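Local coordinates for protein 2-oxoglutarate carboxylase small subunit (Hydrogenobacter thermophilus, PDB 7KCT) that is the small, biotin carboxylase-like subunit of a carboxylase, with an ATP-grasp domain, and binds ADP, magnesium and bicarbonate, at residues A[24-36]-A[309-322]. Numbering follows the deposited sequence.
Sequences CRVIRACKELGIQ and EMITGVDIVKWQIR
Ala29 and Val317 meet where segment 24-32 of helix 20-32, the first helix of the Rossmann-like N-terminal domain, crosses segment 316-322 of helix 316-324 in the ATP-grasp domain at -63°, their axes 9.3 Å apart. The tight part is apolar: Val317 CG1 touches both Val26 CG2 and Ala29 CB, and Ile321 reaches Cys30 SG and Ala29 CB with CD1 while its CG2 lies 3.8 Å from Leu33 CD1. Leu33, next to the Schellman glycine Gly34, also packs on Lys318 CG and CD; only its far edge is loose, where CD2 lies over one face of the guanidinium of the partly exposed Arg322. The other flank is polar and buried. There a kink at chi2 (79°) carries the Arg25 guanidinium across Val317 CB, and its NH2 forms salt bridges at the guanidinium edge to Glu309 and to Asp315, the N-cap of helix 316-324. A water joins Arg25 NH1 to Asp315 OD2. Lys318 turns NZ to Glu32 OE1 (3.0 Å), which also pairs with Arg410 of the second subunit. Glu309 OE2 takes Arg25 NH2 at 2.8 Å on its syn lone pair and Ile316 N on the anti side; Asp315 OD1 is gripped from opposite faces of its carboxylate by Arg25 NH2 (2.9 Å) and Lys318 N (3.0 Å).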
ATOM      1  N   CYS A  24       0.699  11.545 -11.223  1.00 21.96           N
ATOM      2  CA  CYS A  24       1.161  11.386  -9.847  1.00 22.95           C
ATOM      3  C   CYS A  24       2.132  10.226  -9.706  1.00 26.55           C
ATOM      4  O   CYS A  24       3.148  10.345  -9.006  1.00 27.23           O
ATOM      5  CB  CYS A  24      -0.026  11.217  -8.893  1.00 25.34           C
ATOM      6  SG  CYS A  24      -1.060  12.731  -8.784  1.00 27.93           S
ATOM      7  N   ARG A  25       1.838   9.109 -10.359  1.00 23.37           N
ATOM      8  CA  ARG A  25       2.713   7.936 -10.357  1.00 21.64           C
ATOM      9  C   ARG A  25       4.097   8.258 -10.891  1.00 25.35           C
ATOM     10  O   ARG A  25       5.117   7.822 -10.331  1.00 24.38           O
ATOM     11  CB  ARG A  25       2.038   6.838 -11.194  1.00 24.60           C
ATOM     12  CG  ARG A  25       2.951   5.681 -11.547  1.00 25.47           C
ATOM     13  CD  ARG A  25       3.094   4.753 -10.362  1.00 26.95           C
ATOM     14  NE  ARG A  25       3.963   3.602 -10.585  1.00 28.02           N
ATOM     15  CZ  ARG A  25       5.245   3.556 -10.272  1.00 31.40           C
ATOM     16  NH1 ARG A  25       5.851   4.625  -9.752  1.00 26.72           N
ATOM     17  NH2 ARG A  25       5.910   2.415 -10.462  1.00 32.72           N
ATOM     18  N   VAL A  26       4.166   8.994 -11.988  1.00 23.19           N
ATOM     19  CA  VAL A  26       5.463   9.377 -12.523  1.00 24.85           C
ATOM     20  C   VAL A  26       6.164  10.381 -11.608  1.00 24.94           C
ATOM     21  O   VAL A  26       7.375  10.288 -11.380  1.00 23.13           O
ATOM     22  CB  VAL A  26       5.283   9.926 -13.952  1.00 23.38           C
ATOM     23  CG1 VAL A  26       6.579  10.524 -14.473  1.00 26.76           C
ATOM     24  CG2 VAL A  26       4.759   8.792 -14.903  1.00 26.22           C
ATOM     25  N   ILE A  27       5.433  11.392 -11.120  1.00 24.90           N
ATOM     26  CA  ILE A  27       6.024  12.372 -10.213  1.00 23.12           C
ATOM     27  C   ILE A  27       6.640  11.695  -9.009  1.00 23.60           C
ATOM     28  O   ILE A  27       7.729  12.072  -8.564  1.00 23.77           O
ATOM     29  CB  ILE A  27       5.015  13.451  -9.777  1.00 19.49           C
ATOM     30  CG1 ILE A  27       4.719  14.341 -10.952  1.00 23.12           C
ATOM     31  CG2 ILE A  27       5.604  14.270  -8.592  1.00 25.32           C
ATOM     32  CD1 ILE A  27       3.512  15.184 -10.828  1.00 23.29           C
ATOM     33  N   ARG A  28       5.971  10.694  -8.460  1.00 22.23           N
ATOM     34  CA  ARG A  28       6.509   9.997  -7.297  1.00 24.32           C
ATOM     35  C   ARG A  28       7.826   9.284  -7.612  1.00 26.30           C
ATOM     36  O   ARG A  28       8.747   9.278  -6.786  1.00 23.50           O
ATOM     37  CB  ARG A  28       5.504   8.968  -6.762  1.00 22.16           C
ATOM     38  CG  ARG A  28       6.074   8.161  -5.594  1.00 28.72           C
ATOM     39  CD  ARG A  28       5.060   7.433  -4.681  1.00 29.53           C
ATOM     40  NE  ARG A  28       3.935   8.283  -4.327  1.00 24.26           N
ATOM     41  CZ  ARG A  28       3.995   9.341  -3.526  1.00 25.32           C
ATOM     42  NH1 ARG A  28       5.138   9.682  -2.967  1.00 25.53           N
ATOM     43  NH2 ARG A  28       2.913  10.076  -3.309  1.00 28.26           N
ATOM     44  N   ALA A  29       7.888   8.610  -8.762  1.00 24.99           N
ATOM     45  CA  ALA A  29       9.113   7.936  -9.188  1.00 28.47           C
ATOM     46  C   ALA A  29      10.256   8.923  -9.331  1.00 25.26           C
ATOM     47  O   ALA A  29      11.392   8.617  -8.951  1.00 24.28           O
ATOM     48  CB  ALA A  29       8.879   7.185 -10.505  1.00 27.31           C
ATOM     49  N   CYS A  30       9.969  10.112  -9.890  1.00 23.77           N
ATOM     50  CA  CYS A  30      10.972  11.162 -10.031  1.00 23.07           C
ATOM     51  C   CYS A  30      11.464  11.676  -8.678  1.00 26.35           C
ATOM     52  O   CYS A  30      12.663  11.909  -8.499  1.00 23.27           O
ATOM     53  CB  CYS A  30      10.414  12.330 -10.851  1.00 24.75           C
ATOM     54  SG  CYS A  30      10.164  12.013 -12.614  1.00 29.89           S
ATOM     55  N   LYS A  31      10.560  11.878  -7.726  1.00 23.74           N
ATOM     56  CA  LYS A  31      10.979  12.380  -6.422  1.00 27.34           C
ATOM     57  C   LYS A  31      11.879  11.373  -5.721  1.00 29.62           C
ATOM     58  O   LYS A  31      12.904  11.748  -5.136  1.00 28.88           O
ATOM     59  CB  LYS A  31       9.765  12.676  -5.560  1.00 26.27           C
ATOM     60  CG  LYS A  31       9.017  13.957  -5.950  1.00 29.71           C
ATOM     61  CD  LYS A  31       7.689  14.050  -5.126  1.00 31.42           C
ATOM     62  CE  LYS A  31       7.946  14.525  -3.707  1.00 35.61           C
ATOM     63  NZ  LYS A  31       8.295  16.006  -3.601  1.00 35.45           N
ATOM     64  N   GLU A  32      11.538  10.084  -5.818  1.00 24.82           N
ATOM     65  CA  GLU A  32      12.371   9.065  -5.183  1.00 26.71           C
ATOM     66  C   GLU A  32      13.763   9.026  -5.812  1.00 28.80           C
ATOM     67  O   GLU A  32      14.744   8.781  -5.114  1.00 29.28           O
ATOM     68  CB  GLU A  32      11.703   7.687  -5.248  1.00 26.36           C
ATOM     69  CG  GLU A  32      10.454   7.556  -4.339  1.00 30.53           C
ATOM     70  CD  GLU A  32       9.709   6.210  -4.502  1.00 37.58           C
ATOM     71  OE1 GLU A  32      10.197   5.393  -5.316  1.00 37.88           O
ATOM     72  OE2 GLU A  32       8.651   5.965  -3.834  1.00 30.85           O
ATOM     73  N   LEU A  33      13.867   9.305  -7.109  1.00 26.81           N
ATOM     74  CA  LEU A  33      15.137   9.430  -7.822  1.00 27.54           C
ATOM     75  C   LEU A  33      15.836  10.770  -7.631  1.00 29.99           C
ATOM     76  O   LEU A  33      16.948  10.920  -8.115  1.00 32.11           O
ATOM     77  CB  LEU A  33      14.910   9.207  -9.325  1.00 26.44           C
ATOM     78  CG  LEU A  33      14.500   7.815  -9.777  1.00 29.69           C
ATOM     79  CD1 LEU A  33      14.139   7.767 -11.255  1.00 31.05           C
ATOM     80  CD2 LEU A  33      15.663   6.857  -9.479  1.00 36.90           C
ATOM     81  N   GLY A  34      15.227  11.744  -6.948  1.00 30.13           N
ATOM     82  CA  GLY A  34      15.834  13.047  -6.746  1.00 27.25           C
ATOM     83  C   GLY A  34      15.745  13.970  -7.929  1.00 34.26           C
ATOM     84  O   GLY A  34      16.594  14.848  -8.091  1.00 31.96           O
ATOM     85  N   ILE A  35      14.754  13.790  -8.768  1.00 29.80           N
ATOM     86  CA  ILE A  35      14.589  14.566  -9.987  1.00 28.64           C
ATOM     87  C   ILE A  35      13.507  15.614  -9.736  1.00 28.29           C
ATOM     88  O   ILE A  35      12.451  15.300  -9.167  1.00 26.61           O
ATOM     89  CB  ILE A  35      14.181  13.661 -11.167  1.00 28.28           C
ATOM     90  CG1 ILE A  35      15.269  12.618 -11.453  1.00 30.92           C
ATOM     91  CG2 ILE A  35      13.843  14.495 -12.372  1.00 24.54           C
ATOM     92  CD1 ILE A  35      14.748  11.429 -12.293  1.00 28.63           C
ATOM     93  N   GLN A  36      13.750  16.837 -10.195  1.00 22.51           N
ATOM     94  CA  GLN A  36      12.749  17.897 -10.152  1.00 25.65           C
ATOM     95  C   GLN A  36      11.679  17.625 -11.191  1.00 24.97           C
ATOM     96  O   GLN A  36      11.965  17.090 -12.263  1.00 23.69           O
ATOM     97  CB  GLN A  36      13.421  19.247 -10.440  1.00 28.08           C
ATOM     98  CG  GLN A  36      14.436  19.585  -9.330  1.00 32.67           C
ATOM     99  CD  GLN A  36      15.397  20.689  -9.669  1.00 48.32           C
ATOM    100  OE1 GLN A  36      15.315  21.294 -10.727  1.00 50.96           O
ATOM    101  NE2 GLN A  36      16.314  20.980  -8.746  1.00 63.06           N
ATOM    102  N   GLU A 309       4.107  -5.214 -11.162  1.00 27.90           N
ATOM    103  CA  GLU A 309       5.083  -4.790 -10.164  1.00 25.57           C
ATOM    104  C   GLU A 309       4.903  -5.526  -8.855  1.00 25.00           C
ATOM    105  O   GLU A 309       5.888  -5.845  -8.165  1.00 28.07           O
ATOM    106  CB  GLU A 309       4.999  -3.273  -9.920  1.00 26.99           C
ATOM    107  CG  GLU A 309       5.164  -2.434 -11.142  1.00 27.10           C
ATOM    108  CD  GLU A 309       5.056  -0.927 -10.830  1.00 32.57           C
ATOM    109  OE1 GLU A 309       4.341  -0.511  -9.882  1.00 33.07           O
ATOM    110  OE2 GLU A 309       5.731  -0.145 -11.522  1.00 34.61           O
ATOM    111  N   MET A 310       3.666  -5.833  -8.485  1.00 26.01           N
ATOM    112  CA  MET A 310       3.484  -6.481  -7.188  1.00 24.85           C
ATOM    113  C   MET A 310       3.973  -7.938  -7.177  1.00 27.69           C
ATOM    114  O   MET A 310       4.359  -8.434  -6.131  1.00 28.26           O
ATOM    115  CB  MET A 310       2.020  -6.443  -6.761  1.00 26.11           C
ATOM    116  CG  MET A 310       1.402  -5.049  -6.859  1.00 37.55           C
ATOM    117  SD  MET A 310       2.011  -3.992  -5.552  1.00 37.63           S
ATOM    118  CE  MET A 310       0.840  -4.579  -4.329  1.00 37.15           C
ATOM    119  N   ILE A 311       3.882  -8.670  -8.291  1.00 30.33           N
ATOM    120  CA  ILE A 311       4.290 -10.066  -8.257  1.00 32.98           C
ATOM    121  C   ILE A 311       5.761 -10.259  -8.601  1.00 35.15           C
ATOM    122  O   ILE A 311       6.331 -11.316  -8.268  1.00 28.80           O
ATOM    123  CB  ILE A 311       3.431 -10.950  -9.183  1.00 33.24           C
ATOM    124  CG1 ILE A 311       3.588 -10.565 -10.663  1.00 26.99           C
ATOM    125  CG2 ILE A 311       1.937 -10.923  -8.756  1.00 30.37           C
ATOM    126  CD1 ILE A 311       2.848 -11.559 -11.623  1.00 34.39           C
ATOM    127  N   THR A 312       6.376  -9.302  -9.298  1.00 34.83           N
ATOM    128  CA  THR A 312       7.790  -9.400  -9.668  1.00 34.01           C
ATOM    129  C   THR A 312       8.722  -8.595  -8.789  1.00 37.13           C
ATOM    130  O   THR A 312       9.922  -8.893  -8.753  1.00 29.57           O
ATOM    131  CB  THR A 312       8.050  -8.933 -11.104  1.00 32.84           C
ATOM    132  OG1 THR A 312       7.774  -7.521 -11.256  1.00 29.93           O
ATOM    133  CG2 THR A 312       7.212  -9.725 -12.111  1.00 32.14           C
ATOM    134  N   GLY A 313       8.219  -7.533  -8.153  1.00 36.74           N
ATOM    135  CA  GLY A 313       9.036  -6.574  -7.439  1.00 28.50           C
ATOM    136  C   GLY A 313       9.770  -5.563  -8.309  1.00 29.32           C
ATOM    137  O   GLY A 313      10.581  -4.798  -7.786  1.00 33.88           O
ATOM    138  N   VAL A 314       9.485  -5.488  -9.598  1.00 24.35           N
ATOM    139  CA  VAL A 314      10.177  -4.574 -10.498  1.00 27.61           C
ATOM    140  C   VAL A 314       9.368  -3.274 -10.616  1.00 29.62           C
ATOM    141  O   VAL A 314       8.215  -3.292 -11.038  1.00 32.83           O
ATOM    142  CB  VAL A 314      10.399  -5.233 -11.872  1.00 29.02           C
ATOM    143  CG1 VAL A 314      10.955  -4.273 -12.873  1.00 27.61           C
ATOM    144  CG2 VAL A 314      11.333  -6.423 -11.721  1.00 37.13           C
ATOM    145  N   ASP A 315       9.978  -2.139 -10.268  1.00 28.45           N
ATOM    146  CA  ASP A 315       9.337  -0.820 -10.421  1.00 31.08           C
ATOM    147  C   ASP A 315       9.469  -0.363 -11.874  1.00 28.11           C
ATOM    148  O   ASP A 315      10.517   0.137 -12.292  1.00 27.52           O
ATOM    149  CB  ASP A 315       9.984   0.164  -9.462  1.00 32.58           C
ATOM    150  CG  ASP A 315       9.325   1.505  -9.478  1.00 32.30           C
ATOM    151  OD1 ASP A 315       8.751   1.891 -10.538  1.00 30.38           O
ATOM    152  OD2 ASP A 315       9.437   2.192  -8.438  1.00 33.56           O
ATOM    153  N   ILE A 316       8.420  -0.582 -12.674  1.00 25.19           N
ATOM    154  CA  ILE A 316       8.523  -0.378 -14.120  1.00 28.65           C
ATOM    155  C   ILE A 316       8.706   1.100 -14.495  1.00 27.18           C
ATOM    156  O   ILE A 316       9.468   1.435 -15.417  1.00 25.39           O
ATOM    157  CB  ILE A 316       7.290  -0.978 -14.807  1.00 29.48           C
ATOM    158  CG1 ILE A 316       7.226  -2.491 -14.624  1.00 33.72           C
ATOM    159  CG2 ILE A 316       7.299  -0.547 -16.254  1.00 30.24           C
ATOM    160  CD1 ILE A 316       5.770  -3.030 -14.904  1.00 31.93           C
ATOM    161  N   VAL A 317       7.974   2.004 -13.851  1.00 27.19           N
ATOM    162  CA  VAL A 317       8.096   3.422 -14.194  1.00 26.36           C
ATOM    163  C   VAL A 317       9.486   3.957 -13.831  1.00 27.71           C
ATOM    164  O   VAL A 317      10.083   4.727 -14.590  1.00 27.10           O
ATOM    165  CB  VAL A 317       6.981   4.230 -13.506  1.00 28.35           C
ATOM    166  CG1 VAL A 317       7.122   5.711 -13.767  1.00 26.88           C
ATOM    167  CG2 VAL A 317       5.628   3.789 -14.017  1.00 28.60           C
ATOM    168  N   LYS A 318       9.980   3.647 -12.629  1.00 27.82           N
ATOM    169  CA  LYS A 318      11.326   4.078 -12.284  1.00 27.70           C
ATOM    170  C   LYS A 318      12.331   3.548 -13.309  1.00 32.15           C
ATOM    171  O   LYS A 318      13.251   4.271 -13.713  1.00 31.24           O
ATOM    172  CB  LYS A 318      11.676   3.630 -10.863  1.00 28.98           C
ATOM    173  CG  LYS A 318      12.895   4.338 -10.301  1.00 34.96           C
ATOM    174  CD  LYS A 318      13.221   3.966  -8.860  1.00 36.85           C
ATOM    175  CE  LYS A 318      12.249   4.545  -7.871  1.00 33.53           C
ATOM    176  NZ  LYS A 318      12.768   4.396  -6.464  1.00 33.77           N
ATOM    177  N   TRP A 319      12.164   2.284 -13.750  1.00 28.51           N
ATOM    178  CA  TRP A 319      13.067   1.726 -14.760  1.00 28.13           C
ATOM    179  C   TRP A 319      12.919   2.444 -16.093  1.00 31.51           C
ATOM    180  O   TRP A 319      13.924   2.684 -16.777  1.00 30.91           O
ATOM    181  CB  TRP A 319      12.855   0.189 -14.922  1.00 31.95           C
ATOM    182  CG  TRP A 319      13.719  -0.506 -13.932  1.00 31.40           C
ATOM    183  CD1 TRP A 319      13.318  -1.191 -12.816  1.00 33.37           C
ATOM    184  CD2 TRP A 319      15.161  -0.521 -13.912  1.00 35.70           C
ATOM    185  NE1 TRP A 319      14.411  -1.594 -12.100  1.00 31.14           N
ATOM    186  CE2 TRP A 319      15.552  -1.236 -12.769  1.00 36.28           C
ATOM    187  CE3 TRP A 319      16.153  -0.032 -14.779  1.00 34.35           C
ATOM    188  CZ2 TRP A 319      16.903  -1.456 -12.445  1.00 42.25           C
ATOM    189  CZ3 TRP A 319      17.483  -0.262 -14.467  1.00 35.66           C
ATOM    190  CH2 TRP A 319      17.846  -0.961 -13.307  1.00 42.18           C
ATOM    191  N   GLN A 320      11.695   2.802 -16.499  1.00 25.26           N
ATOM    192  CA  GLN A 320      11.564   3.627 -17.689  1.00 24.97           C
ATOM    193  C   GLN A 320      12.524   4.810 -17.613  1.00 28.38           C
ATOM    194  O   GLN A 320      13.227   5.127 -18.571  1.00 24.48           O
ATOM    195  CB  GLN A 320      10.124   4.123 -17.855  1.00 28.02           C
ATOM    196  CG  GLN A 320       9.135   3.199 -18.580  1.00 25.78           C
ATOM    197  CD  GLN A 320       7.776   3.845 -18.689  1.00 30.83           C
ATOM    198  OE1 GLN A 320       7.155   4.207 -17.669  1.00 28.43           O
ATOM    199  NE2 GLN A 320       7.349   4.095 -19.910  1.00 26.93           N
ATOM    200  N   ILE A 321      12.528   5.499 -16.476  1.00 27.96           N
ATOM    201  CA  ILE A 321      13.279   6.738 -16.362  1.00 23.08           C
ATOM    202  C   ILE A 321      14.773   6.460 -16.365  1.00 23.43           C
ATOM    203  O   ILE A 321      15.536   7.157 -17.016  1.00 25.26           O
ATOM    204  CB  ILE A 321      12.850   7.487 -15.091  1.00 26.17           C
ATOM    205  CG1 ILE A 321      11.391   7.938 -15.241  1.00 25.12           C
ATOM    206  CG2 ILE A 321      13.748   8.709 -14.882  1.00 29.88           C
ATOM    207  CD1 ILE A 321      10.735   8.276 -13.960  1.00 26.21           C
ATOM    208  N   ARG A 322      15.208   5.429 -15.658  1.00 27.42           N
ATOM    209  CA  ARG A 322      16.610   5.055 -15.663  1.00 27.91           C
ATOM    210  C   ARG A 322      17.088   4.633 -17.049  1.00 31.79           C
ATOM    211  O   ARG A 322      18.232   4.916 -17.430  1.00 30.29           O
ATOM    212  CB  ARG A 322      16.832   3.914 -14.691  1.00 29.71           C
ATOM    213  CG  ARG A 322      16.816   4.263 -13.249  1.00 31.36           C
ATOM    214  CD  ARG A 322      16.820   2.974 -12.396  1.00 31.59           C
ATOM    215  NE  ARG A 322      17.225   3.348 -11.074  1.00 41.89           N
ATOM    216  CZ  ARG A 322      16.681   2.911  -9.947  1.00 54.73           C
ATOM    217  NH1 ARG A 322      15.677   2.027  -9.957  1.00 50.88           N
ATOM    218  NH2 ARG A 322      17.146   3.388  -8.791  1.00 55.68           N
TER
HETATM  219  O   HOH W   1       8.119   4.446  -8.072  1.00 28.06           O